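Local coordinates for msDPBB_sym2 protein (Synthetic construct, PDB 7DWW) that is of unknown function but was computationally designed as an internally symmetric double-psi beta-barrel, the core fold of RNA polymerase, at residues Val34-Lys44 / Val77-Val88. Numbering follows the deposited sequence.
Sequences VKVGDLVEIMK and VKVGDLVEIMKV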
ATOM      1  N   VAL A  34       3.435  -1.087 -11.484  1.00 28.32           N
ATOM      2  CA  VAL A  34       2.279  -1.989 -11.251  1.00 29.61           C
ATOM      3  C   VAL A  34       1.045  -1.318 -11.834  1.00 27.71           C
ATOM      4  O   VAL A  34       1.022  -0.123 -11.990  1.00 28.84           O
ATOM      5  CB  VAL A  34       2.040  -2.287  -9.761  1.00 28.20           C
ATOM      6  CG1 VAL A  34       3.109  -3.178  -9.174  1.00 29.86           C
ATOM      7  CG2 VAL A  34       1.886  -1.013  -8.976  1.00 25.11           C
ATOM      8  N   LYS A  35       0.082  -2.149 -12.161  1.00 26.53           N
ATOM      9  CA  LYS A  35      -1.236  -1.692 -12.647  1.00 29.79           C
ATOM     10  C   LYS A  35      -2.272  -2.154 -11.619  1.00 26.51           C
ATOM     11  O   LYS A  35      -1.972  -3.002 -10.802  1.00 24.76           O
ATOM     12  CB  LYS A  35      -1.549  -2.299 -14.016  1.00 29.88           C
ATOM     13  CG  LYS A  35      -1.724  -3.802 -14.004  1.00 30.69           C
ATOM     14  CD  LYS A  35      -1.884  -4.400 -15.369  1.00 39.85           C
ATOM     15  CE  LYS A  35      -2.012  -5.902 -15.315  1.00 39.69           C
ATOM     16  NZ  LYS A  35      -0.735  -6.527 -14.935  1.00 39.10           N
ATOM     17  N   VAL A  36      -3.477  -1.619 -11.719  1.00 26.08           N
ATOM     18  CA  VAL A  36      -4.542  -1.984 -10.753  1.00 27.08           C
ATOM     19  C   VAL A  36      -4.743  -3.499 -10.720  1.00 29.95           C
ATOM     20  O   VAL A  36      -4.825  -4.099 -11.770  1.00 29.12           O
ATOM     21  CB  VAL A  36      -5.830  -1.222 -11.083  1.00 29.96           C
ATOM     22  CG1 VAL A  36      -7.008  -1.743 -10.291  1.00 30.07           C
ATOM     23  CG2 VAL A  36      -5.636   0.256 -10.857  1.00 29.60           C
ATOM     24  N   GLY A  37      -4.720  -4.072  -9.522  1.00 26.70           N
ATOM     25  CA  GLY A  37      -4.971  -5.509  -9.343  1.00 28.43           C
ATOM     26  C   GLY A  37      -3.719  -6.350  -9.217  1.00 31.69           C
ATOM     27  O   GLY A  37      -3.845  -7.501  -8.889  1.00 34.40           O
ATOM     28  N   ASP A  38      -2.549  -5.769  -9.429  1.00 28.44           N
ATOM     29  CA  ASP A  38      -1.293  -6.544  -9.338  1.00 22.43           C
ATOM     30  C   ASP A  38      -0.986  -6.923  -7.892  1.00 27.48           C
ATOM     31  O   ASP A  38      -1.404  -6.244  -6.990  1.00 24.79           O
ATOM     32  CB  ASP A  38      -0.114  -5.719  -9.855  1.00 24.92           C
ATOM     33  CG  ASP A  38       0.072  -5.691 -11.357  1.00 30.26           C
ATOM     34  OD1 ASP A  38      -0.488  -6.537 -12.017  1.00 32.96           O
ATOM     35  OD2 ASP A  38       0.770  -4.812 -11.832  1.00 30.02           O
ATOM     36  N   LEU A  39      -0.287  -8.029  -7.715  1.00 25.89           N
ATOM     37  CA  LEU A  39       0.231  -8.406  -6.397  1.00 29.30           C
ATOM     38  C   LEU A  39       1.492  -7.606  -6.094  1.00 30.15           C
ATOM     39  O   LEU A  39       2.331  -7.394  -6.982  1.00 27.13           O
ATOM     40  CB  LEU A  39       0.579  -9.886  -6.342  1.00 35.09           C
ATOM     41  CG  LEU A  39      -0.499 -10.960  -6.281  1.00 43.01           C
ATOM     42  CD1 LEU A  39       0.222 -12.250  -6.305  1.00 44.34           C
ATOM     43  CD2 LEU A  39      -1.325 -10.825  -5.009  1.00 41.06           C
ATOM     44  N   VAL A  40       1.642  -7.179  -4.825  1.00 24.59           N
ATOM     45  CA  VAL A  40       2.839  -6.506  -4.341  1.00 30.92           C
ATOM     46  C   VAL A  40       3.125  -7.117  -2.991  1.00 31.08           C
ATOM     47  O   VAL A  40       2.216  -7.592  -2.303  1.00 29.34           O
ATOM     48  CB  VAL A  40       2.675  -4.965  -4.196  1.00 22.55           C
ATOM     49  CG1 VAL A  40       2.548  -4.303  -5.570  1.00 27.11           C
ATOM     50  CG2 VAL A  40       1.540  -4.642  -3.259  1.00 28.57           C
ATOM     51  N   GLU A  41       4.397  -7.094  -2.605  1.00 25.61           N
ATOM     52  CA  GLU A  41       4.838  -7.522  -1.288  1.00 29.65           C
ATOM     53  C   GLU A  41       5.167  -6.275  -0.461  1.00 31.62           C
ATOM     54  O   GLU A  41       5.820  -5.349  -0.961  1.00 28.55           O
ATOM     55  CB  GLU A  41       6.051  -8.465  -1.397  1.00 29.95           C
ATOM     56  CG  GLU A  41       6.712  -8.864  -0.082  1.00 32.90           C
ATOM     57  CD  GLU A  41       7.715  -9.996  -0.238  1.00 48.86           C
ATOM     58  OE1 GLU A  41       8.188 -10.225  -1.368  1.00 52.14           O
ATOM     59  OE2 GLU A  41       8.031 -10.668   0.764  1.00 55.01           O
ATOM     60  N   ILE A  42       4.677  -6.235   0.776  1.00 30.21           N
ATOM     61  CA  ILE A  42       4.865  -5.098   1.662  1.00 29.35           C
ATOM     62  C   ILE A  42       5.631  -5.569   2.878  1.00 37.20           C
ATOM     63  O   ILE A  42       5.227  -6.530   3.536  1.00 34.58           O
ATOM     64  CB  ILE A  42       3.522  -4.469   2.077  1.00 29.60           C
ATOM     65  CG1 ILE A  42       2.756  -4.035   0.833  1.00 26.08           C
ATOM     66  CG2 ILE A  42       3.791  -3.280   3.016  1.00 32.12           C
ATOM     67  CD1 ILE A  42       1.270  -3.894   1.050  1.00 30.99           C
ATOM     68  N   MET A  43       6.739  -4.897   3.177  1.00 35.36           N
ATOM     69  CA  MET A  43       7.657  -5.341   4.215  1.00 44.51           C
ATOM     70  C   MET A  43       8.013  -4.214   5.176  1.00 46.82           C
ATOM     71  O   MET A  43       8.085  -3.030   4.794  1.00 38.96           O
ATOM     72  CB  MET A  43       8.957  -5.891   3.622  1.00 50.61           C
ATOM     73  CG  MET A  43       8.795  -6.579   2.281  1.00 52.46           C
ATOM     74  SD  MET A  43      10.389  -7.031   1.570  1.00 78.10           S
ATOM     75  CE  MET A  43      11.264  -7.570   3.040  1.00 73.51           C
ATOM     76  N   LYS A  44       8.201  -4.612   6.433  1.00 52.01           N
ATOM     77  CA  LYS A  44       8.965  -3.840   7.402  1.00 55.88           C
ATOM     78  C   LYS A  44       9.937  -4.820   8.049  1.00 64.60           C
ATOM     79  O   LYS A  44      11.093  -4.922   7.626  1.00 68.28           O
ATOM     80  CB  LYS A  44       8.054  -3.172   8.434  1.00 53.40           C
ATOM     81  CG  LYS A  44       8.794  -2.459   9.556  1.00 59.01           C
ATOM     82  CD  LYS A  44       8.091  -1.173   9.958  1.00 53.22           C
ATOM     83  CE  LYS A  44       8.993   0.042   9.738  1.00 58.61           C
ATOM     84  NZ  LYS A  44      10.289  -0.080  10.489  1.00 61.58           N
ATOM     85  N   VAL A  77       2.666  -3.400  11.557  1.00 38.65           N
ATOM     86  CA  VAL A  77       2.945  -1.977  11.364  1.00 38.99           C
ATOM     87  C   VAL A  77       1.794  -1.122  11.885  1.00 41.45           C
ATOM     88  O   VAL A  77       0.677  -1.607  12.088  1.00 38.76           O
ATOM     89  CB  VAL A  77       3.235  -1.632   9.883  1.00 36.76           C
ATOM     90  CG1 VAL A  77       4.493  -2.325   9.415  1.00 34.38           C
ATOM     91  CG2 VAL A  77       2.055  -1.998   8.991  1.00 38.52           C
ATOM     92  N   LYS A  78       2.075   0.159  12.131  1.00 39.08           N
ATOM     93  CA  LYS A  78       1.051   1.126  12.510  1.00 45.88           C
ATOM     94  C   LYS A  78       1.098   2.334  11.582  1.00 39.90           C
ATOM     95  O   LYS A  78       2.098   2.580  10.886  1.00 37.67           O
ATOM     96  CB  LYS A  78       1.218   1.624  13.961  1.00 46.75           C
ATOM     97  CG  LYS A  78       2.543   2.326  14.237  1.00 48.67           C
ATOM     98  CD  LYS A  78       2.522   3.107  15.559  1.00 55.03           C
ATOM     99  CE  LYS A  78       3.928   3.561  15.944  1.00 62.25           C
ATOM    100  NZ  LYS A  78       4.861   2.410  15.866  1.00 62.63           N
ATOM    101  N   VAL A  79       0.006   3.101  11.605  1.00 36.31           N
ATOM    102  CA  VAL A  79      -0.112   4.295  10.782  1.00 38.75           C
ATOM    103  C   VAL A  79       1.097   5.175  11.076  1.00 40.30           C
ATOM    104  O   VAL A  79       1.416   5.423  12.250  1.00 39.26           O
ATOM    105  CB  VAL A  79      -1.447   5.008  11.048  1.00 40.24           C
ATOM    106  CG1 VAL A  79      -1.428   6.452  10.544  1.00 39.28           C
ATOM    107  CG2 VAL A  79      -2.567   4.258  10.390  1.00 39.05           C
ATOM    108  N   GLY A  80       1.819   5.573  10.033  1.00 38.21           N
ATOM    109  CA  GLY A  80       3.041   6.366  10.167  1.00 39.75           C
ATOM    110  C   GLY A  80       4.321   5.599   9.813  1.00 40.37           C
ATOM    111  O   GLY A  80       5.310   6.238   9.439  1.00 47.03           O
ATOM    112  N   ASP A  81       4.301   4.279   9.919  1.00 40.45           N
ATOM    113  CA  ASP A  81       5.496   3.486   9.620  1.00 36.56           C
ATOM    114  C   ASP A  81       5.865   3.585   8.147  1.00 34.99           C
ATOM    115  O   ASP A  81       5.002   3.722   7.279  1.00 41.96           O
ATOM    116  CB  ASP A  81       5.269   2.017   9.958  1.00 36.20           C
ATOM    117  CG  ASP A  81       5.223   1.757  11.441  1.00 47.83           C
ATOM    118  OD1 ASP A  81       5.816   2.551  12.201  1.00 44.61           O
ATOM    119  OD2 ASP A  81       4.630   0.724  11.824  1.00 45.54           O
ATOM    120  N   LEU A  82       7.168   3.532   7.864  1.00 36.00           N
ATOM    121  CA  LEU A  82       7.612   3.360   6.486  1.00 39.25           C
ATOM    122  C   LEU A  82       7.603   1.876   6.155  1.00 32.94           C
ATOM    123  O   LEU A  82       7.995   1.051   6.990  1.00 42.11           O
ATOM    124  CB  LEU A  82       9.012   3.918   6.265  1.00 35.11           C
ATOM    125  CG  LEU A  82       9.191   5.415   6.530  1.00 36.53           C
ATOM    126  CD1 LEU A  82      10.581   5.830   6.162  1.00 41.93           C
ATOM    127  CD2 LEU A  82       8.194   6.190   5.717  1.00 37.08           C
ATOM    128  N   VAL A  83       7.138   1.541   4.942  1.00 32.46           N
ATOM    129  CA  VAL A  83       7.197   0.185   4.404  1.00 33.05           C
ATOM    130  C   VAL A  83       7.811   0.263   3.021  1.00 34.80           C
ATOM    131  O   VAL A  83       7.722   1.288   2.339  1.00 30.10           O
ATOM    132  CB  VAL A  83       5.816  -0.508   4.315  1.00 33.38           C
ATOM    133  CG1 VAL A  83       5.347  -0.874   5.707  1.00 34.43           C
ATOM    134  CG2 VAL A  83       4.807   0.430   3.652  1.00 30.57           C
ATOM    135  N   GLU A  84       8.407  -0.849   2.607  1.00 29.54           N
ATOM    136  CA  GLU A  84       8.828  -1.053   1.230  1.00 37.01           C
ATOM    137  C   GLU A  84       7.793  -1.862   0.473  1.00 32.59           C
ATOM    138  O   GLU A  84       7.306  -2.885   0.972  1.00 35.81           O
ATOM    139  CB  GLU A  84      10.167  -1.781   1.146  1.00 34.83           C
ATOM    140  CG  GLU A  84      10.563  -2.123  -0.266  1.00 40.15           C
ATOM    141  CD  GLU A  84      11.945  -2.711  -0.335  1.00 55.19           C
ATOM    142  OE1 GLU A  84      12.595  -2.859   0.725  1.00 59.71           O
ATOM    143  OE2 GLU A  84      12.388  -3.014  -1.461  1.00 63.71           O
ATOM    144  N   ILE A  85       7.456  -1.420  -0.733  1.00 29.65           N
ATOM    145  CA  ILE A  85       6.449  -2.095  -1.555  1.00 28.19           C
ATOM    146  C   ILE A  85       7.139  -2.547  -2.815  1.00 30.03           C
ATOM    147  O   ILE A  85       7.791  -1.737  -3.501  1.00 28.14           O
ATOM    148  CB  ILE A  85       5.262  -1.171  -1.868  1.00 31.31           C
ATOM    149  CG1 ILE A  85       4.699  -0.638  -0.565  1.00 28.22           C
ATOM    150  CG2 ILE A  85       4.185  -1.900  -2.761  1.00 29.56           C
ATOM    151  CD1 ILE A  85       3.571   0.335  -0.714  1.00 31.94           C
ATOM    152  N   MET A  86       7.113  -3.839  -3.069  1.00 30.61           N
ATOM    153  CA  MET A  86       7.890  -4.403  -4.148  1.00 34.41           C
ATOM    154  C   MET A  86       7.007  -5.245  -5.047  1.00 37.88           C
ATOM    155  O   MET A  86       6.139  -5.983  -4.573  1.00 32.16           O
ATOM    156  CB  MET A  86       9.034  -5.249  -3.583  1.00 41.82           C
ATOM    157  CG  MET A  86       9.939  -5.867  -4.608  1.00 47.63           C
ATOM    158  SD  MET A  86      11.139  -6.957  -3.806  1.00 67.16           S
ATOM    159  CE  MET A  86      10.920  -6.501  -2.092  1.00 75.98           C
ATOM    160  N   LYS A  87       7.258  -5.143  -6.341  1.00 39.24           N
ATOM    161  CA  LYS A  87       6.437  -5.964  -7.211  1.00 40.70           C
ATOM    162  C   LYS A  87       6.954  -7.389  -7.176  1.00 53.11           C
ATOM    163  O   LYS A  87       8.161  -7.625  -7.374  1.00 48.97           O
ATOM    164  CB  LYS A  87       6.426  -5.418  -8.640  1.00 50.19           C
ATOM    165  CG  LYS A  87       5.099  -5.609  -9.382  1.00 52.50           C
ATOM    166  CD  LYS A  87       4.718  -7.085  -9.439  1.00 59.33           C
ATOM    167  CE  LYS A  87       3.307  -7.310  -9.975  1.00 61.78           C
ATOM    168  NZ  LYS A  87       2.832  -8.711  -9.738  1.00 61.90           N
ATOM    169  N   VAL A  88       5.987  -8.287  -6.954  1.00 47.61           N
ATOM    170  CA  VAL A  88       6.260  -9.711  -6.726  1.00 53.32           C
ATOM    171  C   VAL A  88       5.934 -10.552  -7.969  1.00 58.25           C
ATOM    172  O   VAL A  88       5.472 -10.037  -8.997  1.00 56.39           O
ATOM    173  CB  VAL A  88       5.481 -10.260  -5.478  1.00 53.34           C
ATOM    174  CG1 VAL A  88       4.036  -9.840  -5.507  1.00 45.51           C
ATOM    175  CG2 VAL A  88       5.584 -11.795  -5.398  1.00 57.36           C
TER
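Strands 39-43 and 82-87 run antiparallel where the two halves of a double-psi beta-barrel join, and Glu41 and Met86 form one of the hydrogen-bonded pairs that zip them together. Glu41 N reaches Met86 O at 2.9 Å, nearly straight at 170°, and Met86 N returns the bond to Glu41 O; Met43 and Glu84 repeat this exchange two residues on. Ile42 and Ile85 send their side chains down together into the barrel interior, CG1 beside CG1. With chi1 at -55°, Ile85 swings its CG2 methyl away from the backbone N and onto Val40 CB, 3.7 Å away; Ile42 CG2 meets Val83 CB in the equivalent way at the other end. Leu32 of helix 26-32 packs on Val40 and Ile85, and Leu75 of helix 69-75 on Ile42. Over the outer face, Met43 SD touches Met86 CE at 3.7 Å. Near the chain end, Lys87 bends at chi2 (-58°), bringing NZ to Val88 O at 3.0 Å and, weakly, to Leu39 O at 3.1 Å. With an alanine here, Leu39 O and the terminal carboxylate of Val88 would probably lose their ammonium partner, and Asp38 CB, against which Lys87 CE packs at 3.8 Å, would be uncovered. Matching type II turns, Lys35-Asp38 and Lys78-Asp81, each with a glycine third, precede the two strands, as befits the pseudo-twofold repeat of a double-psi beta-barrel.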